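Local coordinates for metallo-beta-lactamase domain-containing protein (Enterococcus faecalis, PDB 2AZ4) that is of unknown function but binds two zinc ions in a metallo-beta-lactamase fold and may act as an RNA-binding exonuclease, at residues A263-F268 and A283-L288; F34-E39 and P61-L66; Q255-G260 and D337-G342; T7-H12 and T210-M215; D239-L244 and I272-R277. All blocks are in the same frame, centred on the assembly; numbering follows the deposited sequence.

Interaction 1 (A263-F268 and A283-L288); sequences ANVERF and ANMAAL
Val265 and Phe268, one helical turn apart near the start of helix 265-274, meet Met285 and Leu288 at the start of helix 283-293. Asn264 N-caps the first helix, its OD1 taking a weak bond from Arg267 N at 3.3 Å, while its amide is also tied to His195 and Glu237. At Val265 the two methyls divide the work. Val265 CG2 lies 4.1 Å from Leu288 CD2, the two side chains crossing at a slant, and Val265 CG1 stands 4.2 Å from Met285 CE. Ile119 of helix 114-123 packs on both Val265 and Leu288. Phe268 then offers one ring face to Met285. Met285 leaves with CG anti to the backbone N (chi1 -167°) and bends at chi2 and chi3, which lays it across that face: Met285 CG and SD are each 4.0 Å from the centroid of the Phe268 ring, SD only 15° off the normal, and Met285 CE comes to 3.7 Å from Phe268 CD2. The methionine thus supplies both a CH-pi and a Met-aromatic contact. All four residues are buried, and they join two consecutive helices linked through strand 278-282 of the parallel six-stranded sheet, a helix-on-helix contact of an alpha/beta fold.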
# COMPACT_ATOMS: atom_id res chain seq x y z
N ALA A 263 -6.66 4.01 -1.41
CA ALA A 263 -6.18 3.41 -0.16
C ALA A 263 -5.84 4.46 0.92
O ALA A 263 -5.82 4.14 2.11
CB ALA A 263 -4.99 2.46 -0.42
N ASN A 264 -5.59 5.70 0.51
CA ASN A 264 -5.35 6.79 1.49
C ASN A 264 -6.65 7.43 1.96
O ASN A 264 -6.91 8.62 1.73
CB ASN A 264 -4.39 7.86 0.94
CG ASN A 264 -3.70 8.62 2.04
OD1 ASN A 264 -4.17 8.66 3.18
ND2 ASN A 264 -2.56 9.23 1.71
N VAL A 265 -7.45 6.64 2.67
CA VAL A 265 -8.81 7.05 3.03
C VAL A 265 -8.77 8.24 3.98
O VAL A 265 -9.62 9.12 3.90
CB VAL A 265 -9.60 5.90 3.66
CG1 VAL A 265 -11.08 6.22 3.62
CG2 VAL A 265 -9.40 4.60 2.86
N GLU A 266 -7.78 8.27 4.86
CA GLU A 266 -7.68 9.37 5.83
C GLU A 266 -7.36 10.71 5.21
O GLU A 266 -7.75 11.73 5.75
CB GLU A 266 -6.64 9.05 6.90
CG GLU A 266 -7.17 8.24 8.06
CD GLU A 266 -6.24 8.32 9.26
OE1 GLU A 266 -6.32 9.33 10.01
OE2 GLU A 266 -5.41 7.41 9.43
N ARG A 267 -6.61 10.72 4.10
CA ARG A 267 -6.39 11.97 3.39
C ARG A 267 -7.73 12.50 2.86
O ARG A 267 -8.04 13.67 3.01
CB ARG A 267 -5.37 11.84 2.25
CG ARG A 267 -5.14 13.15 1.49
CD ARG A 267 -4.06 13.06 0.39
NE ARG A 267 -2.76 12.63 0.91
CZ ARG A 267 -1.69 12.37 0.15
NH1 ARG A 267 -1.77 12.53 -1.17
NH2 ARG A 267 -0.55 11.95 0.70
N PHE A 268 -8.54 11.62 2.24
CA PHE A 268 -9.88 12.04 1.80
C PHE A 268 -10.73 12.56 2.95
O PHE A 268 -11.30 13.65 2.85
CB PHE A 268 -10.59 10.90 1.07
CG PHE A 268 -10.10 10.69 -0.32
CD1 PHE A 268 -10.66 11.41 -1.40
CD2 PHE A 268 -9.05 9.79 -0.57
CE1 PHE A 268 -10.21 11.20 -2.71
CE2 PHE A 268 -8.58 9.59 -1.89
CZ PHE A 268 -9.17 10.29 -2.97
N ALA A 283 -18.46 8.09 -6.58
CA ALA A 283 -19.31 7.26 -5.71
C ALA A 283 -18.62 6.12 -4.95
O ALA A 283 -18.92 5.90 -3.77
CB ALA A 283 -20.55 6.74 -6.47
N ASN A 284 -17.70 5.42 -5.62
CA ASN A 284 -17.01 4.27 -5.01
C ASN A 284 -16.09 4.74 -3.91
O ASN A 284 -15.92 4.06 -2.90
CB ASN A 284 -16.24 3.44 -6.05
CG ASN A 284 -17.18 2.68 -7.01
OD1 ASN A 284 -17.74 1.66 -6.65
ND2 ASN A 284 -17.34 3.20 -8.21
N MET A 285 -15.51 5.92 -4.08
CA MET A 285 -14.69 6.53 -3.03
C MET A 285 -15.56 6.95 -1.82
O MET A 285 -15.17 6.74 -0.66
CB MET A 285 -13.87 7.71 -3.55
CG MET A 285 -12.77 8.18 -2.56
SD MET A 285 -11.45 6.94 -2.30
CE MET A 285 -11.39 6.97 -0.52
N ALA A 286 -16.71 7.55 -2.09
CA ALA A 286 -17.68 7.88 -1.05
C ALA A 286 -18.10 6.63 -0.30
O ALA A 286 -18.20 6.63 0.93
CB ALA A 286 -18.90 8.59 -1.64
N ALA A 287 -18.35 5.56 -1.04
CA ALA A 287 -18.81 4.32 -0.43
C ALA A 287 -17.76 3.70 0.51
O ALA A 287 -18.11 3.22 1.59
CB ALA A 287 -19.22 3.31 -1.50
N LEU A 288 -16.50 3.70 0.06
CA LEU A 288 -15.36 3.25 0.88
C LEU A 288 -15.25 4.08 2.17
O LEU A 288 -15.03 3.55 3.26
CB LEU A 288 -14.04 3.37 0.09
CG LEU A 288 -12.78 2.79 0.77
CD1 LEU A 288 -12.98 1.34 1.28
CD2 LEU A 288 -11.59 2.88 -0.20

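Interaction 2 (F34-E39 and P61-L66); sequences FDFGTE and PELKDL
Phe36 and Leu66 approach from opposite directions, the ring of one meeting a methyl of the other. CD2 of Leu66 lies at the ring edge, near the ring plane, 3.7 Å from Phe36 CE1, and the same methyl is 4.2 Å from Phe36 CZ. Leu66 has its CG anti to the backbone N (chi1 -162°), which carries the branch away from its own amide and toward the phenyl ring. The second leucine approaches differently: CD1 of Leu63 is 4.4 Å from Phe36 CE1, at a slant that is neither face-on nor edge-on. CE1 is therefore the ring atom approached by both leucines. Met100, Leu104 and Val88 also pack against Phe36, and Thr86 touches Leu66, placing the cluster beside strand 85-89. The neighbouring residue Asp35, which follows a cis peptide, bonds through OD2 to ND1 of His97, a zinc ligand; it is thus a second-shell residue at the metal site. The side chain of Phe36 is about 7 Å from that of His97, and the two backbones are hydrogen-bonded. Between the loops the chemistry is purely apolar, buried carbon against carbon: a small contact that lacks the directional hold of a polar bond.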
# COMPACT_ATOMS: atom_id res chain seq x y z
N PHE A 34 4.90 -13.57 4.59
CA PHE A 34 4.49 -12.16 4.46
C PHE A 34 5.47 -11.47 3.52
O PHE A 34 6.65 -11.80 3.52
CB PHE A 34 4.50 -11.44 5.82
CG PHE A 34 5.77 -11.63 6.61
CD1 PHE A 34 5.90 -12.69 7.52
CD2 PHE A 34 6.85 -10.76 6.44
CE1 PHE A 34 7.07 -12.89 8.23
CE2 PHE A 34 8.04 -10.94 7.18
CZ PHE A 34 8.15 -12.00 8.06
N ASP A 35 5.01 -10.54 2.69
CA ASP A 35 3.60 -10.37 2.34
C ASP A 35 3.28 -11.34 1.19
O ASP A 35 3.71 -12.50 1.24
CB ASP A 35 3.33 -8.90 1.98
CG ASP A 35 3.46 -7.98 3.19
OD1 ASP A 35 2.98 -8.36 4.29
OD2 ASP A 35 4.01 -6.85 3.07
N PHE A 36 2.54 -10.89 0.18
CA PHE A 36 2.09 -11.78 -0.90
C PHE A 36 1.76 -11.03 -2.22
O PHE A 36 0.69 -11.21 -2.79
CB PHE A 36 0.88 -12.61 -0.44
CG PHE A 36 0.91 -14.03 -0.92
CD1 PHE A 36 1.85 -14.92 -0.39
CD2 PHE A 36 0.04 -14.47 -1.89
CE1 PHE A 36 1.91 -16.24 -0.83
CE2 PHE A 36 0.08 -15.81 -2.34
CZ PHE A 36 1.02 -16.69 -1.81
N GLY A 37 2.67 -10.15 -2.65
CA GLY A 37 2.56 -9.48 -3.92
C GLY A 37 3.52 -10.15 -4.89
O GLY A 37 4.13 -11.17 -4.57
N THR A 38 3.62 -9.59 -6.08
CA THR A 38 4.57 -10.08 -7.07
C THR A 38 5.65 -9.04 -7.23
O THR A 38 5.43 -7.87 -6.89
CB THR A 38 3.89 -10.36 -8.46
OG1 THR A 38 3.59 -9.12 -9.12
CG2 THR A 38 2.63 -11.17 -8.30
N GLU A 39 6.81 -9.45 -7.72
CA GLU A 39 7.79 -8.45 -8.19
C GLU A 39 7.29 -7.82 -9.48
O GLU A 39 6.43 -8.40 -10.16
CB GLU A 39 9.17 -9.09 -8.39
CG GLU A 39 9.78 -9.65 -7.10
CD GLU A 39 11.22 -10.16 -7.27
OE1 GLU A 39 11.85 -9.83 -8.30
OE2 GLU A 39 11.71 -10.92 -6.39
N PRO A 61 7.98 -16.40 -6.12
CA PRO A 61 8.92 -17.47 -5.80
C PRO A 61 8.30 -18.86 -5.96
O PRO A 61 7.08 -19.00 -5.92
CB PRO A 61 9.25 -17.21 -4.33
CG PRO A 61 7.96 -16.65 -3.77
CD PRO A 61 7.34 -15.85 -4.91
N GLU A 62 9.16 -19.87 -6.13
CA GLU A 62 8.79 -21.27 -6.02
C GLU A 62 8.50 -21.57 -4.57
O GLU A 62 9.35 -21.33 -3.71
CB GLU A 62 9.96 -22.16 -6.47
CG GLU A 62 10.30 -22.05 -7.94
CD GLU A 62 9.72 -23.19 -8.79
OE1 GLU A 62 10.15 -23.32 -9.96
OE2 GLU A 62 8.84 -23.97 -8.33
N LEU A 63 7.31 -22.08 -4.27
CA LEU A 63 6.92 -22.30 -2.88
C LEU A 63 6.23 -23.64 -2.76
O LEU A 63 5.43 -24.01 -3.62
CB LEU A 63 6.02 -21.18 -2.35
CG LEU A 63 6.56 -19.74 -2.19
CD1 LEU A 63 5.43 -18.75 -1.86
CD2 LEU A 63 7.64 -19.66 -1.13
N LYS A 64 6.52 -24.37 -1.69
CA LYS A 64 5.96 -25.70 -1.54
C LYS A 64 4.69 -25.62 -0.73
O LYS A 64 4.70 -25.02 0.34
CB LYS A 64 6.97 -26.64 -0.87
CG LYS A 64 6.45 -28.05 -0.63
CD LYS A 64 7.44 -28.85 0.21
CE LYS A 64 6.77 -30.06 0.86
NZ LYS A 64 5.70 -29.67 1.83
N ASP A 65 3.63 -26.23 -1.25
CA ASP A 65 2.35 -26.38 -0.54
C ASP A 65 1.82 -25.07 0.05
O ASP A 65 1.47 -25.00 1.23
CB ASP A 65 2.46 -27.47 0.54
CG ASP A 65 2.48 -28.88 -0.05
OD1 ASP A 65 1.66 -29.20 -0.95
OD2 ASP A 65 3.33 -29.69 0.40
N LEU A 66 1.80 -24.04 -0.78
CA LEU A 66 1.26 -22.74 -0.42
C LEU A 66 0.32 -22.22 -1.50
O LEU A 66 -0.72 -21.63 -1.19
CB LEU A 66 2.40 -21.74 -0.12
CG LEU A 66 2.02 -20.48 0.68
CD1 LEU A 66 1.65 -20.75 2.12
CD2 LEU A 66 3.09 -19.39 0.61

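Interaction 3 (Q255-G260 and D337-G342); sequences QITFNG and DNLQEG
This contact belongs to the parallel six-stranded alpha/beta sheet, where Gln255, just before strand 256-260, meets the loop leading into the adjacent strand 344-348. The side chain of Gln255 runs out with CG anti to the backbone N and stays extended to its amide. Gln255 OE1 accepts from Gln340 N at 2.8 Å; the bond is almost straight (177°), with the donor tilted 24° from the carbonyl plane. The two glutamine side chains cross, their amide planes 37° apart. Gln255 NE2 and Gln340 NE2 come within 3.4 Å, but two donors cannot bond; Gln340 NE2 is instead taken up by the carbonyl of Leu322. Beside them Leu339 packs against Thr257, with Leu339 CD2 3.9 Å from Thr257 CG2. Leu339 CD2 also lies 3.7 Å from Gln255 OE1, adding an apolar neighbour to the bonded oxygen. Trp330 of strand 328-331 touches both Gln255 and Thr257, and backbone bonds from these two residues to Leu344 continue the sheet pairing. A water bridges two further polar groups: it accepts from Gln255 N at 2.9 Å and donates to Gln340 OE1 at 2.8 Å.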
# COMPACT_ATOMS: atom_id res chain seq x y z
N GLN A 255 -13.25 26.70 -11.17
CA GLN A 255 -13.43 25.27 -10.99
C GLN A 255 -12.17 24.71 -10.34
O GLN A 255 -11.05 25.00 -10.77
CB GLN A 255 -13.70 24.57 -12.32
CG GLN A 255 -13.87 23.06 -12.18
CD GLN A 255 -14.38 22.44 -13.47
OE1 GLN A 255 -13.66 22.33 -14.43
NE2 GLN A 255 -15.64 22.01 -13.48
N ILE A 256 -12.36 23.96 -9.26
CA ILE A 256 -11.24 23.23 -8.63
C ILE A 256 -11.60 21.76 -8.45
O ILE A 256 -12.64 21.43 -7.89
CB ILE A 256 -10.86 23.79 -7.25
CG1 ILE A 256 -10.70 25.33 -7.32
CG2 ILE A 256 -9.57 23.10 -6.74
CD1 ILE A 256 -10.46 25.97 -5.96
N THR A 257 -10.70 20.89 -8.91
CA THR A 257 -10.90 19.45 -8.82
C THR A 257 -9.63 18.80 -8.32
O THR A 257 -8.57 19.44 -8.31
CB THR A 257 -11.31 18.84 -10.20
OG1 THR A 257 -10.29 19.12 -11.15
CG2 THR A 257 -12.62 19.45 -10.69
N PHE A 258 -9.71 17.54 -7.92
CA PHE A 258 -8.54 16.87 -7.40
C PHE A 258 -8.70 15.38 -7.60
O PHE A 258 -9.77 14.91 -8.00
CB PHE A 258 -8.36 17.19 -5.90
CG PHE A 258 -9.29 16.42 -5.00
CD1 PHE A 258 -8.81 15.37 -4.23
CD2 PHE A 258 -10.65 16.72 -4.94
CE1 PHE A 258 -9.66 14.64 -3.41
CE2 PHE A 258 -11.52 15.99 -4.12
CZ PHE A 258 -11.02 14.96 -3.35
N ASN A 259 -7.65 14.63 -7.29
CA ASN A 259 -7.77 13.18 -7.16
C ASN A 259 -6.69 12.68 -6.23
O ASN A 259 -5.67 13.34 -6.03
CB ASN A 259 -7.75 12.48 -8.51
CG ASN A 259 -8.28 11.02 -8.45
OD1 ASN A 259 -8.93 10.60 -7.50
ND2 ASN A 259 -7.99 10.26 -9.48
N GLY A 260 -6.93 11.52 -5.62
CA GLY A 260 -5.96 10.92 -4.73
C GLY A 260 -6.01 9.42 -4.95
O GLY A 260 -6.74 8.94 -5.82
N ASP A 337 -11.36 16.04 -20.52
CA ASP A 337 -11.65 16.98 -21.62
C ASP A 337 -12.89 17.84 -21.32
O ASP A 337 -13.13 18.84 -21.99
CB ASP A 337 -11.72 16.23 -22.96
CG ASP A 337 -11.94 17.14 -24.17
OD1 ASP A 337 -11.15 18.10 -24.38
OD2 ASP A 337 -12.90 16.86 -24.94
N ASN A 338 -13.64 17.48 -20.28
CA ASN A 338 -14.84 18.24 -19.89
C ASN A 338 -14.62 19.34 -18.85
O ASN A 338 -15.52 20.13 -18.58
CB ASN A 338 -15.94 17.30 -19.39
CG ASN A 338 -16.53 16.47 -20.51
OD1 ASN A 338 -16.60 16.91 -21.66
ND2 ASN A 338 -16.97 15.27 -20.19
N LEU A 339 -13.43 19.36 -18.26
CA LEU A 339 -13.10 20.35 -17.24
C LEU A 339 -13.01 21.69 -17.92
O LEU A 339 -12.72 21.77 -19.11
CB LEU A 339 -11.76 20.02 -16.56
CG LEU A 339 -11.66 18.76 -15.68
CD1 LEU A 339 -10.25 18.59 -15.16
CD2 LEU A 339 -12.65 18.81 -14.51
N GLN A 340 -13.22 22.75 -17.16
CA GLN A 340 -13.21 24.07 -17.73
C GLN A 340 -11.79 24.55 -18.02
O GLN A 340 -10.85 24.28 -17.27
CB GLN A 340 -13.89 25.04 -16.79
CG GLN A 340 -15.29 24.64 -16.42
CD GLN A 340 -15.83 25.46 -15.28
OE1 GLN A 340 -15.33 26.55 -14.98
NE2 GLN A 340 -16.85 24.94 -14.63
N GLU A 341 -11.67 25.26 -19.14
CA GLU A 341 -10.47 26.02 -19.47
C GLU A 341 -10.17 27.02 -18.36
O GLU A 341 -11.07 27.76 -17.89
CB GLU A 341 -10.65 26.71 -20.83
CG GLU A 341 -9.44 27.45 -21.34
CD GLU A 341 -9.42 27.55 -22.87
OE1 GLU A 341 -10.09 26.71 -23.55
OE2 GLU A 341 -8.71 28.46 -23.39
N GLY A 342 -8.91 27.04 -17.92
CA GLY A 342 -8.48 27.93 -16.86
C GLY A 342 -8.71 27.41 -15.45
O GLY A 342 -8.45 28.11 -14.46
O HOH W 1 -12.91 27.58 -13.90

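Interaction 4 (T7-H12 and T210-M215); sequences TTVTFH and TELLMM
Val9 and Phe11 of strand 7-13 face Leu212 and Met214 of strand 212-216 across the interior of the metallo-beta-lactamase alpha-beta/beta-alpha sandwich, the two strands belonging to its two opposed mixed sheets. The strand segments run nearly parallel, 17° apart, with axes 11.6 Å from each other, so that side chains alone bridge the gap. Aliphatic packing comes first. Val9 and Leu212 reach toward each other tip to tip, Val9 CG2 standing 4.0 Å from Leu212 CD2. Ile23 of strand 22-27 packs beside Val9 and Phe11, and Ile184 of strand 182-186 beside Leu212 and Met214, extending the apolar layer. Contacts of sulfur form the second group. Met214 slides past Val9 in the reverse direction, bringing Met214 SD 3.9 Å from Val9 CG1. Met214 SD also makes a Met-aromatic contact with Phe11, 5.1 Å from the ring centroid and 61° off its normal, an oblique approach. The Met214 side chain is about 9 Å from that of the zinc ligand His404. CG of Phe11, anti to its carbonyl carbon (chi1 -61°), aims the far end of the ring at the thioether, and Phe11 CZ ends 4.1 Å from Met214 SD.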
# COMPACT_ATOMS: atom_id res chain seq x y z
N THR A 7 14.94 -21.54 14.41
CA THR A 7 14.01 -20.60 13.77
C THR A 7 14.71 -20.20 12.47
O THR A 7 15.83 -19.68 12.50
CB THR A 7 13.69 -19.38 14.68
OG1 THR A 7 13.01 -19.81 15.87
CG2 THR A 7 12.79 -18.38 13.95
N THR A 8 14.09 -20.46 11.33
CA THR A 8 14.71 -20.09 10.05
C THR A 8 13.89 -19.02 9.32
O THR A 8 12.67 -19.16 9.17
CB THR A 8 14.90 -21.33 9.14
OG1 THR A 8 15.61 -22.35 9.85
CG2 THR A 8 15.71 -20.98 7.88
N VAL A 9 14.57 -17.98 8.86
CA VAL A 9 14.00 -16.92 8.03
C VAL A 9 14.53 -17.06 6.60
O VAL A 9 15.74 -17.11 6.39
CB VAL A 9 14.40 -15.51 8.56
CG1 VAL A 9 13.62 -14.43 7.86
CG2 VAL A 9 14.23 -15.39 10.07
N THR A 10 13.62 -17.12 5.62
CA THR A 10 13.99 -17.29 4.22
C THR A 10 13.46 -16.13 3.42
O THR A 10 12.27 -15.82 3.49
CB THR A 10 13.40 -18.55 3.57
OG1 THR A 10 13.68 -19.70 4.37
CG2 THR A 10 14.00 -18.77 2.17
N PHE A 11 14.34 -15.52 2.63
CA PHE A 11 13.99 -14.39 1.77
C PHE A 11 13.69 -14.87 0.36
O PHE A 11 14.54 -14.84 -0.54
CB PHE A 11 15.07 -13.31 1.82
CG PHE A 11 15.26 -12.75 3.20
CD1 PHE A 11 14.57 -11.59 3.60
CD2 PHE A 11 16.09 -13.41 4.13
CE1 PHE A 11 14.71 -11.10 4.90
CE2 PHE A 11 16.23 -12.92 5.43
CZ PHE A 11 15.53 -11.76 5.82
N HIS A 12 12.46 -15.37 0.19
CA HIS A 12 12.03 -15.98 -1.06
C HIS A 12 12.00 -15.04 -2.23
O HIS A 12 12.31 -15.45 -3.34
CB HIS A 12 10.64 -16.62 -0.87
CG HIS A 12 10.65 -17.84 0.01
ND1 HIS A 12 11.26 -19.02 -0.37
CD2 HIS A 12 10.11 -18.07 1.23
CE1 HIS A 12 11.09 -19.93 0.58
NE2 HIS A 12 10.41 -19.37 1.58
N THR A 210 14.68 -5.75 19.18
CA THR A 210 14.40 -6.92 18.37
C THR A 210 15.68 -7.55 17.84
O THR A 210 16.63 -6.84 17.49
CB THR A 210 13.40 -6.62 17.21
OG1 THR A 210 12.98 -7.86 16.61
CG2 THR A 210 14.01 -5.74 16.15
N GLU A 211 15.72 -8.88 17.76
CA GLU A 211 16.93 -9.57 17.29
C GLU A 211 17.15 -9.40 15.82
O GLU A 211 18.27 -9.44 15.34
CB GLU A 211 16.83 -11.05 17.57
CG GLU A 211 16.68 -11.36 19.02
CD GLU A 211 16.37 -12.80 19.27
OE1 GLU A 211 15.64 -13.06 20.27
OE2 GLU A 211 16.87 -13.67 18.49
N LEU A 212 16.07 -9.22 15.07
CA LEU A 212 16.20 -9.10 13.64
C LEU A 212 15.10 -8.18 13.11
O LEU A 212 13.91 -8.54 13.13
CB LEU A 212 16.12 -10.48 12.99
CG LEU A 212 16.49 -10.57 11.51
CD1 LEU A 212 18.01 -10.67 11.34
CD2 LEU A 212 15.80 -11.79 10.93
N LEU A 213 15.52 -7.00 12.65
CA LEU A 213 14.62 -5.99 12.10
C LEU A 213 14.67 -6.02 10.58
O LEU A 213 15.65 -5.57 9.98
CB LEU A 213 15.00 -4.60 12.62
CG LEU A 213 14.17 -3.40 12.12
CD1 LEU A 213 12.74 -3.60 12.52
CD2 LEU A 213 14.69 -2.09 12.73
N MET A 214 13.61 -6.53 9.97
CA MET A 214 13.43 -6.56 8.53
C MET A 214 12.69 -5.28 8.12
O MET A 214 11.49 -5.16 8.31
CB MET A 214 12.68 -7.83 8.09
CG MET A 214 13.47 -9.14 8.37
SD MET A 214 12.55 -10.70 8.40
CE MET A 214 11.52 -10.42 9.83
N MET A 215 13.44 -4.32 7.57
CA MET A 215 12.96 -2.95 7.38
C MET A 215 13.07 -2.41 5.96
O MET A 215 14.12 -2.54 5.31
CB MET A 215 13.70 -2.01 8.36
CG MET A 215 13.42 -0.51 8.19
SD MET A 215 14.11 0.39 9.60
CE MET A 215 13.66 2.07 9.19

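Interaction 5 (D239-L244 and I272-R277); sequences DLVQHL and IEKSPR
Lys274, at the end of helix 265-274, reaches over Val241 and Gln242 of helix 237-249. Its CB starts the contact: Lys274 CB lies 3.7 Å from Val241 CG1. That methyl, anti to the valine backbone N (chi1 -179°), is the branch that meets the lysine. Lys274 CG stays 4.2 Å from Val241 CG1, and the two side chains cross at about a right angle, methylene over methyl. The Lys274 chain then bends at chi2 (-147°), which turns it from the valine toward Gln242. CD and CE, being methylenes, only brush the end of the Gln242 side chain, which leans over from a CB that points away. Both helices flank strand 256-260 of the parallel six-stranded alpha/beta sheet in the chain, helix 237-249 preceding it and helix 265-274 following it; Leu244 of the first helix, and Ser275 just past the end of the second, touch Leu329 of strand 328-331, while Phe268 of the second touches Gln331. The contact runs from buried Val241 outward to exposed Gln242. Past CE, a further bend at chi4 brings NZ to Glu238, one turn before Gln242, in a salt bridge that ties the lysine to the facing helix. Glu273 OE2, 3.9 Å from Lys274 NZ, adds only a long ion pair.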
# COMPACT_ATOMS: atom_id res chain seq x y z
N ASP A 239 0.12 19.12 6.69
CA ASP A 239 0.65 20.18 5.84
C ASP A 239 0.00 20.11 4.44
O ASP A 239 -0.36 21.14 3.87
CB ASP A 239 2.17 20.06 5.74
CG ASP A 239 2.82 21.27 5.06
OD1 ASP A 239 2.43 22.41 5.35
OD2 ASP A 239 3.74 21.09 4.24
N LEU A 240 -0.14 18.90 3.89
CA LEU A 240 -0.81 18.72 2.61
C LEU A 240 -2.22 19.36 2.59
O LEU A 240 -2.56 20.10 1.66
CB LEU A 240 -0.89 17.23 2.24
CG LEU A 240 -1.37 16.92 0.82
CD1 LEU A 240 -0.62 15.74 0.28
CD2 LEU A 240 -2.89 16.67 0.77
N VAL A 241 -3.02 19.08 3.63
CA VAL A 241 -4.41 19.60 3.66
C VAL A 241 -4.47 21.13 3.82
O VAL A 241 -5.35 21.77 3.24
CB VAL A 241 -5.31 18.89 4.70
CG1 VAL A 241 -6.74 19.47 4.64
CG2 VAL A 241 -5.38 17.42 4.38
N GLN A 242 -3.55 21.70 4.60
CA GLN A 242 -3.44 23.17 4.74
C GLN A 242 -3.11 23.86 3.42
O GLN A 242 -3.67 24.92 3.10
CB GLN A 242 -2.40 23.53 5.81
CG GLN A 242 -2.79 23.00 7.23
CD GLN A 242 -4.02 23.69 7.77
OE1 GLN A 242 -5.01 23.04 8.10
NE2 GLN A 242 -3.98 25.00 7.83
N HIS A 243 -2.23 23.24 2.64
CA HIS A 243 -1.93 23.69 1.28
C HIS A 243 -3.18 23.63 0.39
O HIS A 243 -3.48 24.59 -0.34
CB HIS A 243 -0.78 22.88 0.67
CG HIS A 243 0.58 23.40 1.01
ND1 HIS A 243 1.05 24.61 0.54
CD2 HIS A 243 1.60 22.86 1.73
CE1 HIS A 243 2.28 24.81 0.98
NE2 HIS A 243 2.64 23.76 1.69
N LEU A 244 -3.92 22.53 0.46
CA LEU A 244 -5.20 22.42 -0.27
C LEU A 244 -6.17 23.53 0.12
O LEU A 244 -6.80 24.14 -0.76
CB LEU A 244 -5.83 21.05 -0.05
CG LEU A 244 -7.10 20.77 -0.88
CD1 LEU A 244 -7.06 19.37 -1.44
CD2 LEU A 244 -8.36 20.97 -0.02
N ILE A 272 -12.23 16.42 3.41
CA ILE A 272 -13.63 16.65 3.77
C ILE A 272 -13.78 17.50 5.04
O ILE A 272 -14.61 18.42 5.10
CB ILE A 272 -14.37 15.29 3.91
CG1 ILE A 272 -14.43 14.60 2.54
CG2 ILE A 272 -15.76 15.45 4.50
CD1 ILE A 272 -14.96 13.18 2.59
N GLU A 273 -12.95 17.20 6.04
CA GLU A 273 -12.96 17.90 7.34
C GLU A 273 -12.63 19.39 7.18
O GLU A 273 -13.32 20.23 7.77
CB GLU A 273 -11.97 17.23 8.32
CG GLU A 273 -11.98 17.73 9.77
CD GLU A 273 -10.70 17.35 10.55
OE1 GLU A 273 -10.11 16.28 10.25
OE2 GLU A 273 -10.29 18.12 11.47
N LYS A 274 -11.63 19.71 6.37
CA LYS A 274 -11.07 21.05 6.35
C LYS A 274 -11.41 21.91 5.12
O LYS A 274 -11.28 23.13 5.15
CB LYS A 274 -9.55 20.97 6.55
CG LYS A 274 -9.15 20.44 7.93
CD LYS A 274 -7.85 21.07 8.43
CE LYS A 274 -7.60 20.74 9.88
NZ LYS A 274 -6.93 19.42 10.06
N SER A 275 -11.82 21.26 4.03
CA SER A 275 -12.09 21.96 2.78
C SER A 275 -13.14 23.07 2.94
O SER A 275 -14.27 22.79 3.37
CB SER A 275 -12.54 20.95 1.71
OG SER A 275 -12.83 21.60 0.50
N PRO A 276 -12.78 24.34 2.62
CA PRO A 276 -13.78 25.42 2.70
C PRO A 276 -14.98 25.15 1.79
O PRO A 276 -16.12 25.41 2.20
CB PRO A 276 -13.02 26.65 2.21
CG PRO A 276 -11.57 26.33 2.42
CD PRO A 276 -11.46 24.86 2.19
N ARG A 277 -14.72 24.62 0.58
CA ARG A 277 -15.81 24.25 -0.34
C ARG A 277 -16.34 22.87 0.00
O ARG A 277 -15.56 22.00 0.42
CB ARG A 277 -15.33 24.19 -1.80
CG ARG A 277 -14.95 25.51 -2.42
CD ARG A 277 -14.53 25.27 -3.84
NE ARG A 277 -13.97 26.45 -4.48
CZ ARG A 277 -13.98 26.67 -5.79
NH1 ARG A 277 -14.50 25.77 -6.63
NH2 ARG A 277 -13.46 27.78 -6.27

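From the N terminus, strand 7-13 opens interaction 4, which closes some 200 residues later at strand 212-216 and joins the two mixed sheets. Interaction 2 nests within that long loop, fastening the segments before and after helix 51-56; the two touch where Leu63 and Pro61 meet His12. Across the chain's centre the other three contacts gather round the parallel sheet. Interaction 5 opens first, on helix 237-249, closes at 272-277, and crosses interactions 3 and 1 along the chain. Interaction 1, closing at 283-288, nests within interaction 3, which closes at 337-342; Phe268 packs on Phe258 between them. Helix 265-274 serves both interactions 1 and 5, and strand 256-260 of interaction 3 lies in the chain between helices 237-249 and 265-274.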